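Local structure of beta-xylanase (Caldicellulosiruptor kristjanssonii, 7NWN) at residues T55-K60 with V168-S173; I96-N101 with I150-K155; E100-A105 with G159-F164. The protein probably binds plant cell-wall carbohydrate as the family 9 carbohydrate-binding module of a multimodular, hyperthermostable xylanase-glucuronoyl esterase. All coordinates share one frame; numbering follows the deposited sequence. Where two conformers were deposited one is given.

Contact 1: residues T55-K60 with V168-S173; sequences TQTNAK and VNEADS. With CA (calcium ion), chain Q.
E170 holds a buried carboxylate against T55 and T57 through water: one molecule bridges T55 and E170, and a second ties E170 to a calcium ion. The bridging water donates to E170 OE2 at 2.5 Å and lies 2.8 Å from T55 OG1, a hydroxyl whose exact place is doubtful because its modelled approach to E170 OE1 is too close to be trusted. The second water donates to E170 OE2 at 2.5 Å and is itself a calcium ligand, which places E170 in the second shell of the metal. The first shell includes A171 O, 2.4 Å from the calcium, with D78, V80 and D92. So near a calcium, E170 would tend to favour its ionised form. As built, T55 OG1 accepts from T57 N in an ST turn. E170 reaches this spot because CG stands anti to the backbone N (chi1 -176°) and the chain stays extended beyond it. T57 lies across the end of that chain, with T57 OG1 3.2 Å from E170 CD; its weak hydrogen bond goes to D78. The fold is a beta-sandwich: strand 58-66 borders the four-stranded antiparallel sheet, and strand 161-171 belongs to the mixed sheet facing it. Deeper between the sheets the contact turns apolar, where A59 CB lies 3.7 Å from V168 CG2, the methyl anti to the valine's carbonyl carbon.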
loop_
_atom_site.group_PDB
_atom_site.type_symbol
_atom_site.label_atom_id
_atom_site.label_comp_id
_atom_site.label_asym_id
_atom_site.label_seq_id
_atom_site.Cartn_x
_atom_site.Cartn_y
_atom_site.Cartn_z
ATOM N N THR A 55 14.116 -3.967 15.117
ATOM C CA THR A 55 14.537 -4.539 13.841
ATOM C C THR A 55 15.299 -3.456 13.084
ATOM O O THR A 55 15.044 -2.278 13.305
ATOM C CB THR A 55 13.335 -4.994 12.993
ATOM O OG1 THR A 55 13.883 -5.525 11.793
ATOM C CG2 THR A 55 12.347 -3.891 12.671
ATOM N N GLN A 56 16.218 -3.815 12.184
ATOM C CA GLN A 56 16.838 -2.752 11.400
ATOM C C GLN A 56 16.067 -2.528 10.088
ATOM O O GLN A 56 16.477 -1.705 9.264
ATOM C CB GLN A 56 18.308 -3.040 11.081
ATOM C CG GLN A 56 19.161 -3.493 12.253
ATOM C CD GLN A 56 19.865 -2.330 12.894
ATOM O OE1 GLN A 56 19.259 -1.528 13.603
ATOM N NE2 GLN A 56 21.158 -2.234 12.635
ATOM N N THR A 57 14.979 -3.285 9.880
ATOM C CA THR A 57 14.094 -3.059 8.738
ATOM C C THR A 57 13.286 -1.781 8.946
ATOM O O THR A 57 12.805 -1.539 10.038
ATOM C CB THR A 57 13.161 -4.244 8.504
ATOM O OG1 THR A 57 14.073 -5.283 8.167
ATOM C CG2 THR A 57 12.148 -4.059 7.381
ATOM N N ASN A 58 13.198 -0.939 7.910
ATOM C CA ASN A 58 12.313 0.210 7.960
ATOM C C ASN A 58 11.748 0.410 6.557
ATOM O O ASN A 58 12.191 -0.268 5.627
ATOM C CB ASN A 58 12.942 1.474 8.550
ATOM C CG ASN A 58 14.170 1.883 7.776
ATOM O OD1 ASN A 58 14.073 2.580 6.777
ATOM N ND2 ASN A 58 15.325 1.407 8.207
ATOM N N ALA A 59 10.740 1.292 6.442
ATOM C CA ALA A 59 10.012 1.405 5.198
ATOM C C ALA A 59 9.408 2.795 5.092
ATOM O O ALA A 59 9.269 3.493 6.094
ATOM C CB ALA A 59 8.923 0.357 5.125
ATOM N N LYS A 60 9.013 3.136 3.861
ATOM C CA LYS A 60 8.260 4.342 3.589
ATOM C C LYS A 60 7.335 4.044 2.418
ATOM O O LYS A 60 7.524 3.062 1.694
ATOM C CB LYS A 60 9.239 5.486 3.320
ATOM C CG LYS A 60 10.398 5.140 2.381
ATOM C CD LYS A 60 11.402 6.284 2.190
ATOM C CE LYS A 60 12.690 5.956 1.443
ATOM N NZ LYS A 60 13.591 7.143 1.381
ATOM N N VAL A 168 4.343 -3.803 6.674
ATOM C CA VAL A 168 5.470 -4.565 6.173
ATOM C C VAL A 168 5.615 -5.777 7.082
ATOM O O VAL A 168 5.660 -5.614 8.292
ATOM C CB VAL A 168 6.737 -3.706 6.256
ATOM C CG1 VAL A 168 8.023 -4.492 5.953
ATOM C CG2 VAL A 168 6.607 -2.461 5.381
ATOM N N ASN A 169 5.759 -6.947 6.484
ATOM C CA ASN A 169 6.186 -8.164 7.174
ATOM C C ASN A 169 7.693 -8.337 6.954
ATOM O O ASN A 169 8.152 -8.379 5.802
ATOM C CB ASN A 169 5.475 -9.350 6.553
ATOM C CG ASN A 169 3.963 -9.198 6.696
ATOM O OD1 ASN A 169 3.466 -8.816 7.766
ATOM N ND2 ASN A 169 3.225 -9.538 5.647
ATOM N N GLU A 170 8.441 -8.400 8.061
ATOM C CA GLU A 170 9.862 -8.659 8.006
ATOM C C GLU A 170 10.174 -10.090 8.422
ATOM O O GLU A 170 9.895 -10.464 9.566
ATOM C CB GLU A 170 10.698 -7.796 8.932
ATOM C CG GLU A 170 12.170 -8.185 8.629
ATOM C CD GLU A 170 13.089 -7.824 9.752
ATOM O OE1 GLU A 170 12.662 -7.025 10.653
ATOM O OE2 GLU A 170 14.203 -8.334 9.721
ATOM N N ALA A 171 10.773 -10.845 7.493
ATOM C CA ALA A 171 11.193 -12.218 7.733
ATOM C C ALA A 171 12.711 -12.260 7.862
ATOM O O ALA A 171 13.369 -11.431 7.262
ATOM C CB ALA A 171 10.756 -13.144 6.638
ATOM N N ASP A 172 13.266 -13.271 8.551
ATOM C CA ASP A 172 14.726 -13.361 8.680
ATOM C C ASP A 172 15.230 -14.626 7.983
ATOM O O ASP A 172 14.441 -15.333 7.336
ATOM C CB ASP A 172 15.155 -13.220 10.145
ATOM C CG ASP A 172 14.831 -14.448 11.000
ATOM O OD1 ASP A 172 14.214 -15.455 10.492
ATOM O OD2 ASP A 172 15.192 -14.388 12.177
ATOM N N SER A 173 16.532 -14.943 8.152
ATOM C CA SER A 173 17.089 -16.083 7.437
ATOM C C SER A 173 16.577 -17.413 7.981
ATOM O O SER A 173 16.806 -18.441 7.348
ATOM C CB SER A 173 18.592 -16.057 7.406
ATOM O OG SER A 173 19.099 -15.995 8.715
HETATM CA CA CA Q . 13.910 -9.554 5.919
HETATM O O HOH W 1 14.962 -8.055 12.113
HETATM O O HOH W 2 15.547 -9.289 7.908
#

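Contact 2: residues I96-N101 with I150-K155; sequences IFLDEN and IALSKK. With CA (calcium ion), chain S; EDO (1,2-ethanediol), chain J.
With CG opposite its backbone N (chi1 -166°) and the rest of the chain extended, E100 carries its carboxylate from the end of strand 93-99 across to the backbone of S153 and K154. The two segments come from opposing sheets of a beta-sandwich, and the glutamate spans them just beyond the strand ends. OE2 takes two backbone donors. S153 N, 2.6 Å from E100 OE2, meets the syn lone pair, whereas K154 N, 2.9 Å from E100 OE2, comes from above the carboxylate plane (48° out of it). E100 OE1 accepts from S153 OG at 2.9 Å, likewise from above the plane, and also forms a salt bridge with R132. Three bonds across the contact and this outside charge therefore fix the rotation of a buried group. An alanine in place of E100 would probably leave S153 N and K154 N without their acceptor and R132 without this salt-bridge partner. Further back, the strands meet through hydrocarbon: I96 CG2 touches I150 CD1 at 3.5 Å, the two side chains running antiparallel to one another. L152 follows the end of its strand, and its CD2 packs on L98 CD2 at 3.8 Å with the side chains roughly perpendicular. Where N101 and S153 are exposed to solvent, one water donates both to N101 OD1, at 2.8 Å, and to S153 OG, at 3.2 Å.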
loop_
_atom_site.group_PDB
_atom_site.type_symbol
_atom_site.label_atom_id
_atom_site.label_comp_id
_atom_site.label_asym_id
_atom_site.label_seq_id
_atom_site.Cartn_x
_atom_site.Cartn_y
_atom_site.Cartn_z
ATOM N N ILE A 96 -1.506 -4.133 1.871
ATOM C CA ILE A 96 -2.287 -2.924 1.641
ATOM C C ILE A 96 -3.729 -3.304 1.972
ATOM O O ILE A 96 -4.205 -4.313 1.490
ATOM C CB ILE A 96 -2.131 -2.421 0.176
ATOM C CG1 ILE A 96 -0.668 -1.993 -0.069
ATOM C CG2 ILE A 96 -3.064 -1.227 -0.125
ATOM C CD1 ILE A 96 -0.303 -2.057 -1.544
ATOM N N PHE A 97 -4.367 -2.483 2.795
ATOM C CA PHE A 97 -5.748 -2.664 3.210
ATOM C C PHE A 97 -6.539 -1.442 2.742
ATOM O O PHE A 97 -6.038 -0.328 2.884
ATOM C CB PHE A 97 -5.779 -2.683 4.741
ATOM C CG PHE A 97 -4.881 -3.690 5.449
ATOM C CD1 PHE A 97 -3.512 -3.473 5.568
ATOM C CD2 PHE A 97 -5.429 -4.832 6.035
ATOM C CE1 PHE A 97 -2.709 -4.353 6.287
ATOM C CE2 PHE A 97 -4.637 -5.722 6.765
ATOM C CZ PHE A 97 -3.278 -5.476 6.886
ATOM N N LEU A 98 -7.758 -1.661 2.222
ATOM C CA LEU A 98 -8.614 -0.558 1.799
ATOM C C LEU A 98 -10.074 -0.815 2.217
ATOM O O LEU A 98 -10.610 -1.908 1.993
ATOM C CB LEU A 98 -8.520 -0.409 0.276
ATOM C CG LEU A 98 -9.033 0.922 -0.295
ATOM C CD1 LEU A 98 -8.157 2.094 0.136
ATOM C CD2 LEU A 98 -9.131 0.826 -1.825
ATOM N N ASP A 99 -10.691 0.205 2.833
ATOM C CA ASP A 99 -12.131 0.226 3.102
ATOM C C ASP A 99 -12.686 1.307 2.170
ATOM O O ASP A 99 -12.625 2.494 2.510
ATOM C CB ASP A 99 -12.366 0.543 4.585
ATOM C CG ASP A 99 -13.812 0.865 5.047
ATOM O OD1 ASP A 99 -14.794 0.630 4.288
ATOM O OD2 ASP A 99 -13.917 1.402 6.168
ATOM N N GLU A 100 -13.095 0.860 0.978
ATOM C CA GLU A 100 -13.347 1.750 -0.152
ATOM C C GLU A 100 -14.590 2.603 0.112
ATOM O O GLU A 100 -14.584 3.785 -0.206
ATOM C CB GLU A 100 -13.522 0.937 -1.439
ATOM C CG GLU A 100 -13.442 1.778 -2.697
ATOM C CD GLU A 100 -13.584 1.012 -4.001
ATOM O OE1 GLU A 100 -13.664 -0.225 -3.981
ATOM O OE2 GLU A 100 -13.590 1.660 -5.038
ATOM N N ASN A 101 -15.638 2.018 0.716
ATOM C CA ASN A 101 -16.846 2.796 1.002
ATOM C C ASN A 101 -16.715 3.578 2.305
ATOM O O ASN A 101 -17.591 4.356 2.614
ATOM C CB ASN A 101 -18.121 1.944 1.041
ATOM C CG ASN A 101 -18.379 1.173 -0.241
ATOM O OD1 ASN A 101 -17.962 1.560 -1.338
ATOM N ND2 ASN A 101 -19.039 0.037 -0.121
ATOM N N ILE A 150 -4.338 -0.400 -7.334
ATOM C CA ILE A 150 -5.609 -1.025 -6.988
ATOM C C ILE A 150 -6.756 -0.302 -7.728
ATOM O O ILE A 150 -6.972 0.870 -7.505
ATOM C CB ILE A 150 -5.801 -0.973 -5.467
ATOM C CG1 ILE A 150 -4.764 -1.822 -4.730
ATOM C CG2 ILE A 150 -7.232 -1.387 -5.144
ATOM C CD1 ILE A 150 -4.610 -1.442 -3.275
ATOM N N ALA A 151 -7.404 -1.002 -8.650
ATOM C CA ALA A 151 -8.541 -0.493 -9.412
ATOM C C ALA A 151 -9.705 -0.262 -8.425
ATOM O O ALA A 151 -9.987 -1.123 -7.590
ATOM C CB ALA A 151 -8.871 -1.558 -10.437
ATOM N N LEU A 152 -10.276 0.951 -8.428
ATOM C CA LEU A 152 -11.358 1.359 -7.542
ATOM C C LEU A 152 -12.698 1.088 -8.225
ATOM O O LEU A 152 -12.801 1.185 -9.453
ATOM C CB LEU A 152 -11.178 2.853 -7.272
ATOM C CG LEU A 152 -9.931 3.153 -6.443
ATOM C CD1 LEU A 152 -9.640 4.661 -6.403
ATOM C CD2 LEU A 152 -10.105 2.570 -5.032
ATOM N N SER A 153 -13.708 0.694 -7.450
ATOM C CA SER A 153 -14.995 0.362 -8.056
ATOM C C SER A 153 -15.908 1.575 -7.943
ATOM O O SER A 153 -16.739 1.785 -8.805
ATOM C CB SER A 153 -15.673 -0.839 -7.419
ATOM O OG SER A 153 -15.644 -0.665 -6.010
ATOM N N LYS A 154 -15.805 2.304 -6.835
ATOM C CA LYS A 154 -16.493 3.572 -6.670
ATOM C C LYS A 154 -15.663 4.647 -7.375
ATOM O O LYS A 154 -14.442 4.660 -7.237
ATOM C CB LYS A 154 -16.646 3.847 -5.169
ATOM C CG LYS A 154 -16.501 5.310 -4.754
ATOM C CD LYS A 154 -16.673 5.587 -3.270
ATOM C CE LYS A 154 -17.984 5.051 -2.728
ATOM N NZ LYS A 154 -18.512 5.889 -1.625
ATOM N N LYS A 155 -16.320 5.538 -8.130
ATOM C CA LYS A 155 -15.639 6.642 -8.797
ATOM C C LYS A 155 -15.107 7.610 -7.748
ATOM O O LYS A 155 -15.874 8.180 -6.993
ATOM C CB LYS A 155 -16.601 7.431 -9.692
ATOM C CG LYS A 155 -16.534 7.064 -11.169
ATOM C CD LYS A 155 -17.125 5.697 -11.492
ATOM C CE LYS A 155 -17.301 5.424 -12.975
ATOM N NZ LYS A 155 -17.971 4.118 -13.212
HETATM CA CA CA S . -15.901 -1.104 3.647
HETATM C C1 EDO J . -13.986 3.779 -13.061
HETATM O O1 EDO J . -13.992 4.985 -12.312
HETATM C C2 EDO J . -14.267 2.586 -12.231
HETATM O O2 EDO J . -15.656 2.339 -12.064
HETATM O O HOH W 3 -15.593 6.190 0.191
HETATM O O HOH W 4 -17.705 0.302 -3.792
HETATM O O HOH W 5 -15.729 -1.663 6.086
#

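Contact 3: residues E100-A105 with G159-F164; sequences ENFDRA and GTIMGF. With CA (calcium ion), chain S.
F102 and I161 supply the apolar part of this contact, which sets the turn after strand 93-99 against the start of strand 161-171 in the mixed sheet of the sandwich. I161 CG2 stands over the face of the F102 ring in a CH-pi contact, 3.7 Å from the centroid and only 10° off the ring normal. The phenyl group is brought there by a first torsion that sets CG anti to the backbone N (chi1 -161°), on a residue whose backbone takes left-handed helical angles. The opposite face of the ring is covered from within the loop, with R104 NE over its centre, 3.7 Å above the ring plane. Towards the strand backbone, F102 CD1 meets G163 N obliquely at 3.6 Å. A second packing contact belongs to M162, whose CG lies 3.3 Å from E100 O; M162 SD lies beside E100 CG, the chains roughly aligned.

Polar linkage comes from water, since no direct hydrogen bond crosses between the segments. One water donates to E100 O at 2.6 Å and to I161 O at 2.8 Å, so two carbonyls that could not bond to each other share one donor molecule. Within the loop, R104 NE and NH2 make weak hydrogen bonds to F102 O, consistent with the guanidinium lying over the ring in the conformer given.

The metal adds the third kind of interaction. D103 OD2 binds calcium at 2.4 Å, together with D99, D111 and D112, and R104 N is hydrogen-bonded to D99 OD2. The chemistry implies a division of labour: calcium coordination and the hydrogen bond to D99 probably hold the loop in shape on the metal side, while the aromatic face, the methionine and the bridging water fit its other side to the strand.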
loop_
_atom_site.group_PDB
_atom_site.type_symbol
_atom_site.label_atom_id
_atom_site.label_comp_id
_atom_site.label_asym_id
_atom_site.label_seq_id
_atom_site.Cartn_x
_atom_site.Cartn_y
_atom_site.Cartn_z
ATOM N N GLU A 100 -13.095 0.860 0.978
ATOM C CA GLU A 100 -13.347 1.750 -0.152
ATOM C C GLU A 100 -14.590 2.603 0.112
ATOM O O GLU A 100 -14.584 3.785 -0.206
ATOM C CB GLU A 100 -13.522 0.937 -1.439
ATOM C CG GLU A 100 -13.442 1.778 -2.697
ATOM C CD GLU A 100 -13.584 1.012 -4.001
ATOM O OE1 GLU A 100 -13.664 -0.225 -3.981
ATOM O OE2 GLU A 100 -13.590 1.660 -5.038
ATOM N N ASN A 101 -15.638 2.018 0.716
ATOM C CA ASN A 101 -16.846 2.796 1.002
ATOM C C ASN A 101 -16.715 3.578 2.305
ATOM O O ASN A 101 -17.591 4.356 2.614
ATOM C CB ASN A 101 -18.121 1.944 1.041
ATOM C CG ASN A 101 -18.379 1.173 -0.241
ATOM O OD1 ASN A 101 -17.962 1.560 -1.338
ATOM N ND2 ASN A 101 -19.039 0.037 -0.121
ATOM N N PHE A 102 -15.640 3.384 3.078
ATOM C CA PHE A 102 -15.486 4.040 4.373
ATOM C C PHE A 102 -16.620 3.704 5.362
ATOM O O PHE A 102 -17.011 4.551 6.161
ATOM C CB PHE A 102 -15.330 5.546 4.201
ATOM C CG PHE A 102 -14.727 6.251 5.386
ATOM C CD1 PHE A 102 -13.583 5.779 6.004
ATOM C CD2 PHE A 102 -15.293 7.421 5.882
ATOM C CE1 PHE A 102 -13.030 6.436 7.100
ATOM C CE2 PHE A 102 -14.715 8.095 6.951
ATOM C CZ PHE A 102 -13.590 7.600 7.570
ATOM N N ASP A 103 -17.101 2.452 5.353
ATOM C CA ASP A 103 -18.032 1.913 6.339
ATOM C C ASP A 103 -17.437 1.868 7.741
ATOM O O ASP A 103 -18.154 2.087 8.709
ATOM C CB ASP A 103 -18.398 0.467 6.058
ATOM C CG ASP A 103 -18.859 0.278 4.643
ATOM O OD1 ASP A 103 -19.853 0.920 4.268
ATOM O OD2 ASP A 103 -18.215 -0.492 3.930
ATOM N N ARG A 104 -16.139 1.559 7.853
ATOM C CA ARG A 104 -15.518 1.416 9.165
ATOM C C ARG A 104 -16.228 0.334 9.989
ATOM O O ARG A 104 -16.329 0.461 11.198
ATOM C CB ARG A 104 -15.607 2.734 9.944
ATOM C CG ARG A 104 -14.596 3.803 9.558
ATOM C CD ARG A 104 -15.159 5.197 9.811
ATOM N NE ARG A 104 -16.406 5.407 9.070
ATOM C CZ ARG A 104 -17.163 6.498 9.133
ATOM N NH1 ARG A 104 -16.810 7.507 9.908
ATOM N NH2 ARG A 104 -18.262 6.578 8.409
ATOM N N ALA A 105 -16.737 -0.717 9.345
ATOM C CA ALA A 105 -17.257 -1.871 10.054
ATOM C C ALA A 105 -16.156 -2.513 10.933
ATOM O O ALA A 105 -14.961 -2.181 10.846
ATOM C CB ALA A 105 -17.802 -2.837 9.030
ATOM N N GLY A 159 -12.170 14.946 -2.161
ATOM C CA GLY A 159 -12.865 14.876 -0.891
ATOM C C GLY A 159 -13.312 13.463 -0.510
ATOM O O GLY A 159 -13.615 13.249 0.651
ATOM N N THR A 160 -13.330 12.501 -1.449
ATOM C CA THR A 160 -13.505 11.098 -1.090
ATOM C C THR A 160 -12.622 10.711 0.095
ATOM O O THR A 160 -11.452 11.120 0.172
ATOM C CB THR A 160 -13.212 10.143 -2.244
ATOM O OG1 THR A 160 -14.151 10.509 -3.247
ATOM C CG2 THR A 160 -13.394 8.672 -1.894
ATOM N N ILE A 161 -13.212 9.964 1.052
ATOM C CA ILE A 161 -12.434 9.417 2.159
ATOM C C ILE A 161 -12.548 7.906 2.088
ATOM O O ILE A 161 -13.658 7.385 1.904
ATOM C CB ILE A 161 -12.818 9.968 3.547
ATOM C CG1 ILE A 161 -12.626 11.482 3.609
ATOM C CG2 ILE A 161 -12.026 9.290 4.663
ATOM C CD1 ILE A 161 -13.183 12.120 4.857
ATOM N N MET A 162 -11.381 7.234 2.213
ATOM C CA MET A 162 -11.367 5.781 2.349
ATOM C C MET A 162 -10.599 5.385 3.615
ATOM O O MET A 162 -9.783 6.151 4.126
ATOM C CB MET A 162 -10.772 5.101 1.113
ATOM C CG MET A 162 -11.620 5.339 -0.118
ATOM S SD MET A 162 -10.940 4.686 -1.679
ATOM C CE MET A 162 -9.559 5.785 -1.918
ATOM N N GLY A 163 -10.926 4.204 4.155
ATOM C CA GLY A 163 -10.046 3.630 5.156
ATOM C C GLY A 163 -8.856 2.960 4.450
ATOM O O GLY A 163 -9.017 2.361 3.382
ATOM N N PHE A 164 -7.685 3.057 5.076
ATOM C CA PHE A 164 -6.475 2.510 4.486
ATOM C C PHE A 164 -5.569 2.032 5.616
ATOM O O PHE A 164 -5.427 2.732 6.615
ATOM C CB PHE A 164 -5.810 3.630 3.667
ATOM C CG PHE A 164 -4.460 3.299 3.095
ATOM C CD1 PHE A 164 -4.369 2.583 1.907
ATOM C CD2 PHE A 164 -3.309 3.671 3.756
ATOM C CE1 PHE A 164 -3.122 2.247 1.406
ATOM C CE2 PHE A 164 -2.063 3.294 3.260
ATOM C CZ PHE A 164 -1.984 2.617 2.078
HETATM CA CA CA S . -15.901 -1.104 3.647
HETATM O O HOH W 3 -15.593 6.190 0.191
HETATM O O HOH W 5 -15.729 -1.663 6.086
#

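Overall arrangement
From the N terminus, T55-K60 comes first and its partner lies farthest along the chain: contact 1 closes at V168-S173 and encloses both other contacts. Contacts 2 and 3 start from overlapping segments that share E100 and N101, and close in turn at I150-K155 and G159-F164, so their spans overlap without nesting. Contacts 1 and 2 each join the four-stranded antiparallel sheet to the mixed one, on opposite sides of the chain's centre, with centres about 26 Å apart. Contact 3 instead ties the calcium-binding turn to strand 161-171, whose far end serves contact 1. D99 N probably bonds to G163 O, linking contacts 2 and 3 through neighbouring strands.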